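Local coordinates for mandelate racemase/muconate lactonizing enzyme family protein (Roseovarius sp. TM1035, PDB 3T9P) that probably catalyses an isomerisation or related reaction of a carboxylate substrate, as members of the enolase superfamily do, at residues 269-280 with 296-307; 222-233 with 249-258. One frame throughout, in Å; residues are numbered along the deposited sequence.

Interactions 2 and 1 are successive steps round one parallel barrel, a worked example of how such a fold grows by repeating strand, helix and neighbouring strand. Interaction 2 (222-233 with 249-258) closes along the chain before interaction 1 (269-280 with 296-307) opens, and their centres lie about 13 Å apart. Both belong to the enolase C-terminal-like domain and share its beta-sheet, in which strand 252-255 of interaction 2 pairs with strand 276-277 of interaction 1; helix 262-270 connects them. They also meet where side chains converge beyond the strand ends: His307 NE2 lies 2.6 Å from Glu257 OE2. Formic acid, probably from the crystallisation liquor, lies near both residues and may mark a pocket.

Interaction 1 (269-280 with 296-307); sequences LDRGAVDIVQPD and MAARAGLPVTPH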
loop_
_atom_site.group_PDB
_atom_site.type_symbol
_atom_site.label_atom_id
_atom_site.label_comp_id
_atom_site.label_asym_id
_atom_site.label_seq_id
_atom_site.Cartn_x
_atom_site.Cartn_y
_atom_site.Cartn_z
ATOM N N LEU A 269 0.297 5.597 16.966
ATOM C CA LEU A 269 0.654 6.525 18.013
ATOM C C LEU A 269 -0.575 7.008 18.799
ATOM O O LEU A 269 -0.546 7.064 19.966
ATOM C CB LEU A 269 1.496 7.680 17.465
ATOM C CG LEU A 269 2.898 7.381 16.933
ATOM C CD1 LEU A 269 3.509 8.587 16.294
ATOM C CD2 LEU A 269 3.803 6.830 18.001
ATOM N N ASP A 270 -1.662 7.274 18.100
ATOM C CA ASP A 270 -2.910 7.762 18.684
ATOM C C ASP A 270 -3.463 6.743 19.645
ATOM O O ASP A 270 -3.970 7.098 20.649
ATOM C CB ASP A 270 -3.983 7.974 17.628
ATOM C CG ASP A 270 -3.836 9.225 16.857
ATOM O OD1 ASP A 270 -2.986 10.067 17.114
ATOM O OD2 ASP A 270 -4.594 9.324 15.918
ATOM N N ARG A 271 -3.366 5.475 19.283
ATOM C CA ARG A 271 -3.820 4.375 20.067
ATOM C C ARG A 271 -2.828 3.908 21.134
ATOM O O ARG A 271 -3.136 3.031 21.864
ATOM C CB ARG A 271 -4.180 3.213 19.176
ATOM C CG ARG A 271 -5.258 3.479 18.177
ATOM C CD ARG A 271 -6.557 3.976 18.763
ATOM N NE ARG A 271 -7.615 3.996 17.760
ATOM C CZ ARG A 271 -8.143 2.896 17.239
ATOM N NH1 ARG A 271 -7.699 1.728 17.630
ATOM N NH2 ARG A 271 -9.120 2.935 16.348
ATOM N N GLY A 272 -1.645 4.501 21.169
ATOM C CA GLY A 272 -0.596 4.134 22.085
ATOM C C GLY A 272 -0.215 2.680 21.967
ATOM O O GLY A 272 -0.113 2.016 22.934
ATOM N N ALA A 273 -0.092 2.196 20.748
ATOM C CA ALA A 273 0.246 0.815 20.494
ATOM C C ALA A 273 1.633 0.322 20.963
ATOM O O ALA A 273 1.765 -0.775 21.390
ATOM C CB ALA A 273 -0.000 0.438 19.063
ATOM N N VAL A 274 2.638 1.157 20.832
ATOM C CA VAL A 274 3.986 0.751 21.086
ATOM C C VAL A 274 4.790 1.652 22.021
ATOM O O VAL A 274 4.580 2.818 22.072
ATOM C CB VAL A 274 4.731 0.621 19.759
ATOM C CG1 VAL A 274 4.029 -0.377 18.854
ATOM C CG2 VAL A 274 4.803 1.946 19.085
ATOM N N ASP A 275 5.728 1.063 22.726
ATOM C CA ASP A 275 6.735 1.806 23.450
ATOM C C ASP A 275 7.926 2.277 22.557
ATOM O O ASP A 275 8.652 3.277 22.888
ATOM C CB ASP A 275 7.300 0.873 24.466
ATOM C CG ASP A 275 6.296 0.492 25.498
ATOM O OD1 ASP A 275 5.792 1.405 26.176
ATOM O OD2 ASP A 275 6.063 -0.717 25.699
ATOM N N ILE A 276 8.175 1.537 21.436
ATOM C CA ILE A 276 9.368 1.780 20.572
ATOM C C ILE A 276 8.948 1.633 19.095
ATOM O O ILE A 276 8.249 0.678 18.781
ATOM C CB ILE A 276 10.460 0.743 20.822
ATOM C CG1 ILE A 276 10.988 0.794 22.281
ATOM C CG2 ILE A 276 11.565 0.866 19.774
ATOM C CD1 ILE A 276 11.908 -0.283 22.684
ATOM N N VAL A 277 9.257 2.620 18.240
ATOM C CA VAL A 277 8.780 2.580 16.808
ATOM C C VAL A 277 9.937 2.010 15.972
ATOM O O VAL A 277 11.087 2.262 16.312
ATOM C CB VAL A 277 8.351 3.972 16.200
ATOM C CG1 VAL A 277 7.093 4.577 17.039
ATOM C CG2 VAL A 277 9.466 4.916 16.163
ATOM N N GLN A 278 9.606 1.290 14.886
ATOM C CA GLN A 278 10.640 0.486 14.192
ATOM C C GLN A 278 10.402 0.589 12.724
ATOM O O GLN A 278 10.182 -0.441 12.102
ATOM C CB GLN A 278 10.460 -1.012 14.600
ATOM C CG GLN A 278 10.725 -1.168 16.066
ATOM C CD GLN A 278 11.038 -2.563 16.443
ATOM O OE1 GLN A 278 10.113 -3.386 16.411
ATOM N NE2 GLN A 278 12.329 -2.842 16.885
ATOM N N PRO A 279 10.436 1.831 12.152
ATOM C CA PRO A 279 10.274 1.931 10.696
ATOM C C PRO A 279 11.449 1.172 10.042
ATOM O O PRO A 279 12.538 1.022 10.677
ATOM C CB PRO A 279 10.467 3.472 10.412
ATOM C CG PRO A 279 11.352 3.953 11.534
ATOM C CD PRO A 279 10.855 3.109 12.766
ATOM N N ASP A 280 11.298 0.854 8.780
ATOM C CA ASP A 280 12.349 0.273 7.992
ATOM C C ASP A 280 12.601 1.259 6.896
ATOM O O ASP A 280 11.681 1.605 6.158
ATOM C CB ASP A 280 11.839 -1.094 7.394
ATOM C CG ASP A 280 12.871 -1.759 6.425
ATOM O OD1 ASP A 280 13.087 -1.244 5.334
ATOM O OD2 ASP A 280 13.443 -2.811 6.819
ATOM N N MET A 296 7.679 12.245 14.380
ATOM C CA MET A 296 6.419 11.829 15.009
ATOM C C MET A 296 6.603 11.072 16.333
ATOM O O MET A 296 5.868 11.312 17.322
ATOM C CB MET A 296 5.554 10.952 14.059
ATOM C CG MET A 296 5.073 11.711 12.821
ATOM S SD MET A 296 4.504 10.545 11.506
ATOM C CE MET A 296 3.095 9.705 12.220
ATOM N N ALA A 297 7.528 10.115 16.337
ATOM C CA ALA A 297 7.867 9.390 17.567
ATOM C C ALA A 297 8.401 10.373 18.621
ATOM O O ALA A 297 8.102 10.222 19.806
ATOM C CB ALA A 297 8.962 8.239 17.277
ATOM N N ALA A 298 9.236 11.304 18.200
ATOM C CA ALA A 298 9.868 12.272 19.158
ATOM C C ALA A 298 8.762 13.129 19.839
ATOM O O ALA A 298 8.782 13.290 21.065
ATOM C CB ALA A 298 10.901 13.177 18.475
ATOM N N ARG A 299 7.822 13.646 19.055
ATOM C CA ARG A 299 6.614 14.277 19.598
ATOM C C ARG A 299 5.804 13.434 20.543
ATOM O O ARG A 299 5.257 13.963 21.518
ATOM C CB ARG A 299 5.743 14.822 18.486
ATOM C CG ARG A 299 6.473 15.975 17.813
ATOM C CD ARG A 299 5.516 16.861 16.921
ATOM N NE ARG A 299 5.157 16.139 15.693
ATOM C CZ ARG A 299 5.910 16.071 14.592
ATOM N NH1 ARG A 299 7.067 16.728 14.531
ATOM N NH2 ARG A 299 5.493 15.346 13.547
ATOM N N ALA A 300 5.714 12.131 20.298
ATOM C CA ALA A 300 5.038 11.271 21.205
ATOM C C ALA A 300 5.953 10.808 22.330
ATOM O O ALA A 300 5.561 9.954 23.101
ATOM C CB ALA A 300 4.453 10.035 20.456
ATOM N N GLY A 301 7.174 11.270 22.397
ATOM C CA GLY A 301 8.084 10.810 23.407
ATOM C C GLY A 301 8.636 9.376 23.360
ATOM O O GLY A 301 8.995 8.822 24.373
ATOM N N LEU A 302 8.743 8.807 22.162
ATOM C CA LEU A 302 9.179 7.440 21.929
ATOM C C LEU A 302 10.488 7.340 21.140
ATOM O O LEU A 302 10.716 8.099 20.247
ATOM C CB LEU A 302 8.101 6.630 21.222
ATOM C CG LEU A 302 6.683 6.567 21.788
ATOM C CD1 LEU A 302 5.739 5.856 20.944
ATOM C CD2 LEU A 302 6.493 6.173 23.217
ATOM N N PRO A 303 11.329 6.394 21.516
ATOM C CA PRO A 303 12.569 6.109 20.825
ATOM C C PRO A 303 12.376 5.367 19.491
ATOM O O PRO A 303 11.384 4.766 19.319
ATOM C CB PRO A 303 13.307 5.215 21.804
ATOM C CG PRO A 303 12.352 4.613 22.560
ATOM C CD PRO A 303 11.087 5.374 22.520
ATOM N N VAL A 304 13.366 5.414 18.630
ATOM C CA VAL A 304 13.288 4.781 17.335
ATOM C C VAL A 304 14.350 3.668 17.307
ATOM O O VAL A 304 15.590 3.955 17.359
ATOM C CB VAL A 304 13.614 5.757 16.259
ATOM C CG1 VAL A 304 13.542 5.111 14.877
ATOM C CG2 VAL A 304 12.549 6.909 16.349
ATOM N N THR A 305 13.856 2.430 17.108
ATOM C CA THR A 305 14.843 1.327 16.946
ATOM C C THR A 305 14.500 0.679 15.580
ATOM O O THR A 305 13.690 -0.238 15.542
ATOM C CB THR A 305 14.757 0.350 18.155
ATOM O OG1 THR A 305 15.147 1.059 19.364
ATOM C CG2 THR A 305 15.755 -0.820 18.022
ATOM N N PRO A 306 15.086 1.182 14.489
ATOM C CA PRO A 306 14.612 0.817 13.109
ATOM C C PRO A 306 14.835 -0.701 12.781
ATOM O O PRO A 306 15.664 -1.421 13.490
ATOM C CB PRO A 306 15.544 1.617 12.189
ATOM C CG PRO A 306 16.163 2.750 13.117
ATOM C CD PRO A 306 16.307 2.062 14.463
ATOM N N HIS A 307 14.072 -1.188 11.825
ATOM C CA HIS A 307 14.126 -2.599 11.410
ATOM C C HIS A 307 15.092 -2.617 10.229
ATOM O O HIS A 307 14.972 -1.751 9.292
ATOM C CB HIS A 307 12.709 -3.017 10.983
ATOM C CG HIS A 307 12.703 -4.284 10.177
ATOM N ND1 HIS A 307 13.060 -4.298 8.846
ATOM C CD2 HIS A 307 12.480 -5.577 10.528
ATOM C CE1 HIS A 307 12.976 -5.534 8.380
ATOM N NE2 HIS A 307 12.629 -6.327 9.376
#
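His307 presents the ND1 edge of its imidazole to the carboxylate of Asp280, a polar pair fixed just beyond the paired backbones of two neighbouring segments. ND1 donates to Asp280 OD2 at 2.5 Å; this oxygen lies in the ring plane and uses its anti lone pair, while the carboxylate is turned 43° from the ring. With CG of His307 opposite its own backbone N (chi1 163°), the ring is carried over to Asp280, whose OD1 caps Tyr283 N at the start of the next helix. If an alanine stood at Asp280, ND1 would probably be left without its acceptor, the ring freer to turn and the helix start uncapped. A His-Asp pair at the barrel mouth is reminiscent of the one in mandelate racemase relatives. Backbone bonds set the segments side by side: His307 N donates to Pro279 O, and Val277 bonds through N to Pro303 O (3.2 Å) and through O to Thr305 N (2.9 Å). Val277 CG2 packs on Ala297 CB at 3.5 Å and crosses Val304, whereas Ile276 CG2 lies against Thr305 CB at 3.6 Å. Leu269 and Leu302 run antiparallel alongside one another, Leu269 CD2 3.7 Å from Leu302 CD1. Trp265 of helix 262-270 touches Val277, Pro279 and Met296, helix 313-322 backs Pro306, and strand 252-255 flanks strand 276-277.

Interaction 2 (222-233 with 249-258); sequences LQDNGIGHFEEP and LLLDVAGGEQ
Strands 229-231 and 252-255 are the parallel pair of a beta-alpha-beta unit whose connecting helix is 239-248. Their ladder alternates in direction: Gly228 O accepts Asp252 N, Phe230 N gives to Asp252 O at 2.8 Å, Phe230 O accepts Ala254 N, and Glu232 N gives to Ala254 O at 3.0 Å. On the Phe230 and Val253 face, the phenyl ring has Leu222 CD1 over one face and Pro233 CB over the opposite one, each set toward the rim, while Leu249 CD1 comes to its edge, 3.9 Å from CD2. Leu251 wedges between helix end and strand; its CG sits between backbone N and carbonyl carbon (chi1 46°), which directs CD1 to Phe230 CB (3.7 Å) and CD2 to Leu222 CB (3.7 Å). On the other face, Ala254 CB lies obliquely against the His229 ring. Beyond the strands a water joins Glu232 OE1 to Gly256 N, each at 2.8 Å. Glu232 OE2 also bonds Ser208, Glu231 pairs with Lys167, and Glu257 with Lys94 of the second subunit. Acidic side chains at the C-terminal ends of barrel strands are characteristic of the enolase superfamily; Glu231 and Glu257, with Asp205, probably correspond to its magnesium ligands.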
loop_
_atom_site.group_PDB
_atom_site.type_symbol
_atom_site.label_atom_id
_atom_site.label_comp_id
_atom_site.label_asym_id
_atom_site.label_seq_id
_atom_site.Cartn_x
_atom_site.Cartn_y
_atom_site.Cartn_z
ATOM N N LEU A 222 8.594 -14.018 29.008
ATOM C CA LEU A 222 9.734 -13.208 28.510
ATOM C C LEU A 222 10.278 -12.415 29.704
ATOM O O LEU A 222 11.482 -12.326 29.865
ATOM C CB LEU A 222 9.313 -12.168 27.419
ATOM C CG LEU A 222 8.686 -12.836 26.147
ATOM C CD1 LEU A 222 8.176 -11.776 25.152
ATOM C CD2 LEU A 222 9.668 -13.785 25.458
ATOM N N GLN A 223 9.384 -11.795 30.464
ATOM C CA GLN A 223 9.825 -10.985 31.653
ATOM C C GLN A 223 10.616 -11.873 32.686
ATOM O O GLN A 223 11.685 -11.483 33.244
ATOM C CB GLN A 223 8.621 -10.270 32.229
ATOM C CG GLN A 223 8.144 -9.144 31.317
ATOM C CD GLN A 223 6.859 -8.462 31.752
ATOM O OE1 GLN A 223 6.045 -8.985 32.605
ATOM N NE2 GLN A 223 6.602 -7.310 31.179
ATOM N N ASP A 224 10.122 -13.084 32.936
ATOM C CA ASP A 224 10.784 -13.990 33.875
ATOM C C ASP A 224 12.175 -14.258 33.419
ATOM O O ASP A 224 13.079 -14.570 34.248
ATOM C CB ASP A 224 10.067 -15.365 33.839
ATOM C CG ASP A 224 8.757 -15.352 34.607
ATOM O OD1 ASP A 224 8.513 -14.406 35.435
ATOM O OD2 ASP A 224 7.963 -16.301 34.389
ATOM N N ASN A 225 12.341 -14.344 32.090
ATOM C CA ASN A 225 13.645 -14.528 31.527
ATOM C C ASN A 225 14.516 -13.292 31.185
ATOM O O ASN A 225 15.558 -13.426 30.505
ATOM C CB ASN A 225 13.455 -15.421 30.281
ATOM C CG ASN A 225 13.071 -16.809 30.693
ATOM O OD1 ASN A 225 11.880 -17.150 30.805
ATOM N ND2 ASN A 225 14.083 -17.574 31.074
ATOM N N GLY A 226 14.086 -12.130 31.623
ATOM C CA GLY A 226 14.874 -10.874 31.475
ATOM C C GLY A 226 14.835 -10.276 30.061
ATOM O O GLY A 226 15.760 -9.617 29.710
ATOM N N ILE A 227 13.791 -10.556 29.252
ATOM C CA ILE A 227 13.698 -10.097 27.841
ATOM C C ILE A 227 12.965 -8.802 27.931
ATOM O O ILE A 227 11.813 -8.746 28.409
ATOM C CB ILE A 227 12.879 -11.072 26.906
ATOM C CG1 ILE A 227 13.379 -12.528 26.838
ATOM C CG2 ILE A 227 12.618 -10.462 25.553
ATOM C CD1 ILE A 227 14.750 -12.752 26.863
ATOM N N GLY A 228 13.607 -7.744 27.467
ATOM C CA GLY A 228 13.113 -6.371 27.668
ATOM C C GLY A 228 12.426 -5.731 26.475
ATOM O O GLY A 228 11.981 -4.603 26.581
ATOM N N HIS A 229 12.330 -6.504 25.348
ATOM C CA HIS A 229 11.801 -6.007 24.049
ATOM C C HIS A 229 10.936 -7.110 23.404
ATOM O O HIS A 229 11.423 -8.212 23.164
ATOM C CB HIS A 229 13.050 -5.623 23.165
ATOM C CG HIS A 229 12.773 -5.082 21.827
ATOM N ND1 HIS A 229 12.245 -5.858 20.795
ATOM C CD2 HIS A 229 13.093 -3.881 21.269
ATOM C CE1 HIS A 229 12.226 -5.138 19.678
ATOM N NE2 HIS A 229 12.733 -3.940 19.941
ATOM N N PHE A 230 9.648 -6.827 23.203
ATOM C CA PHE A 230 8.747 -7.824 22.604
ATOM C C PHE A 230 8.196 -7.167 21.328
ATOM O O PHE A 230 7.382 -6.294 21.360
ATOM C CB PHE A 230 7.612 -8.189 23.569
ATOM C CG PHE A 230 6.748 -9.339 23.139
ATOM C CD1 PHE A 230 7.021 -10.080 21.977
ATOM C CD2 PHE A 230 5.607 -9.672 23.941
ATOM C CE1 PHE A 230 6.173 -11.203 21.619
ATOM C CE2 PHE A 230 4.789 -10.756 23.644
ATOM C CZ PHE A 230 5.037 -11.587 22.489
ATOM N N GLU A 231 8.754 -7.538 20.211
ATOM C CA GLU A 231 8.346 -6.951 18.910
ATOM C C GLU A 231 7.159 -7.655 18.251
ATOM O O GLU A 231 7.017 -8.874 18.334
ATOM C CB GLU A 231 9.557 -7.005 18.037
ATOM C CG GLU A 231 9.380 -6.406 16.632
ATOM C CD GLU A 231 10.793 -6.125 16.026
ATOM O OE1 GLU A 231 11.824 -6.014 16.824
ATOM O OE2 GLU A 231 10.844 -5.890 14.788
ATOM N N GLU A 232 6.291 -6.836 17.664
ATOM C CA GLU A 232 5.091 -7.172 16.908
ATOM C C GLU A 232 4.429 -8.423 17.488
ATOM O O GLU A 232 4.279 -9.477 16.820
ATOM C CB GLU A 232 5.402 -7.304 15.404
ATOM C CG GLU A 232 4.267 -7.507 14.472
ATOM C CD GLU A 232 4.840 -7.598 13.087
ATOM O OE1 GLU A 232 5.730 -6.724 12.799
ATOM O OE2 GLU A 232 4.446 -8.548 12.358
ATOM N N PRO A 233 3.972 -8.302 18.747
ATOM C CA PRO A 233 3.361 -9.471 19.402
ATOM C C PRO A 233 1.974 -9.883 18.766
ATOM O O PRO A 233 1.704 -11.069 18.737
ATOM C CB PRO A 233 3.152 -8.986 20.875
ATOM C CG PRO A 233 2.925 -7.467 20.727
ATOM C CD PRO A 233 4.045 -7.123 19.641
ATOM N N LEU A 249 2.147 -5.155 29.866
ATOM C CA LEU A 249 3.513 -5.650 30.137
ATOM C C LEU A 249 4.386 -4.542 30.546
ATOM O O LEU A 249 4.177 -3.328 30.169
ATOM C CB LEU A 249 4.134 -6.330 28.873
ATOM C CG LEU A 249 3.333 -7.582 28.430
ATOM C CD1 LEU A 249 4.026 -8.285 27.200
ATOM C CD2 LEU A 249 3.233 -8.749 29.483
ATOM N N LEU A 250 5.403 -4.913 31.314
ATOM C CA LEU A 250 6.339 -3.915 31.691
ATOM C C LEU A 250 7.401 -3.845 30.696
ATOM O O LEU A 250 8.119 -2.856 30.710
ATOM C CB LEU A 250 6.978 -4.255 33.078
ATOM C CG LEU A 250 5.897 -4.156 34.143
ATOM C CD1 LEU A 250 6.553 -4.690 35.356
ATOM C CD2 LEU A 250 5.463 -2.795 34.411
ATOM N N LEU A 251 7.651 -4.933 29.916
ATOM C CA LEU A 251 8.755 -4.826 28.939
ATOM C C LEU A 251 8.273 -3.845 27.840
ATOM O O LEU A 251 7.154 -3.420 27.870
ATOM C CB LEU A 251 9.214 -6.205 28.392
ATOM C CG LEU A 251 8.061 -7.123 27.984
ATOM C CD1 LEU A 251 7.236 -6.506 26.855
ATOM C CD2 LEU A 251 8.628 -8.505 27.498
ATOM N N ASP A 252 9.154 -3.447 26.912
ATOM C CA ASP A 252 8.835 -2.529 25.778
ATOM C C ASP A 252 8.213 -3.372 24.641
ATOM O O ASP A 252 8.789 -4.381 24.207
ATOM C CB ASP A 252 10.150 -1.874 25.299
ATOM C CG ASP A 252 10.749 -0.820 26.337
ATOM O OD1 ASP A 252 9.927 -0.193 27.096
ATOM O OD2 ASP A 252 12.012 -0.615 26.352
ATOM N N VAL A 253 7.027 -2.995 24.219
ATOM C CA VAL A 253 6.418 -3.547 23.029
ATOM C C VAL A 253 6.838 -2.603 21.887
ATOM O O VAL A 253 6.768 -1.346 22.045
ATOM C CB VAL A 253 4.919 -3.670 23.200
ATOM C CG1 VAL A 253 4.171 -4.061 21.853
ATOM C CG2 VAL A 253 4.611 -4.680 24.323
ATOM N N ALA A 254 7.409 -3.191 20.793
ATOM C CA ALA A 254 8.024 -2.397 19.685
ATOM C C ALA A 254 7.273 -2.847 18.401
ATOM O O ALA A 254 6.755 -3.995 18.327
ATOM C CB ALA A 254 9.447 -2.681 19.558
ATOM N N GLY A 255 7.222 -1.976 17.395
ATOM C CA GLY A 255 6.537 -2.329 16.195
ATOM C C GLY A 255 6.626 -1.249 15.131
ATOM O O GLY A 255 7.110 -0.124 15.416
ATOM N N GLY A 256 6.268 -1.624 13.902
ATOM C CA GLY A 256 6.104 -0.670 12.777
ATOM C C GLY A 256 6.850 -1.051 11.494
ATOM O O GLY A 256 6.806 -0.323 10.542
ATOM N N GLU A 257 7.617 -2.134 11.510
ATOM C CA GLU A 257 8.384 -2.631 10.330
ATOM C C GLU A 257 7.600 -2.511 9.044
ATOM O O GLU A 257 8.166 -2.050 8.020
ATOM C CB GLU A 257 8.782 -4.134 10.553
ATOM C CG GLU A 257 9.254 -4.876 9.311
ATOM C CD GLU A 257 9.538 -6.421 9.497
ATOM O OE1 GLU A 257 9.013 -7.054 10.439
ATOM O OE2 GLU A 257 10.244 -7.000 8.584
ATOM N N GLN A 258 6.317 -2.910 9.049
ATOM C CA GLN A 258 5.545 -2.918 7.814
ATOM C C GLN A 258 4.680 -1.651 7.640
ATOM O O GLN A 258 3.873 -1.573 6.701
ATOM C CB GLN A 258 4.602 -4.108 7.797
ATOM C CG GLN A 258 5.324 -5.478 7.634
ATOM C CD GLN A 258 5.727 -6.157 8.916
ATOM O OE1 GLN A 258 5.300 -5.806 10.035
ATOM N NE2 GLN A 258 6.568 -7.128 8.776
HETATM O O HOH W 1 13.840 -2.004 25.440
HETATM O O HOH W 2 8.525 -4.095 13.785
HETATM O O HOH W 3 5.036 -4.142 13.666
HETATM O O HOH W 4 6.355 -9.273 10.693
#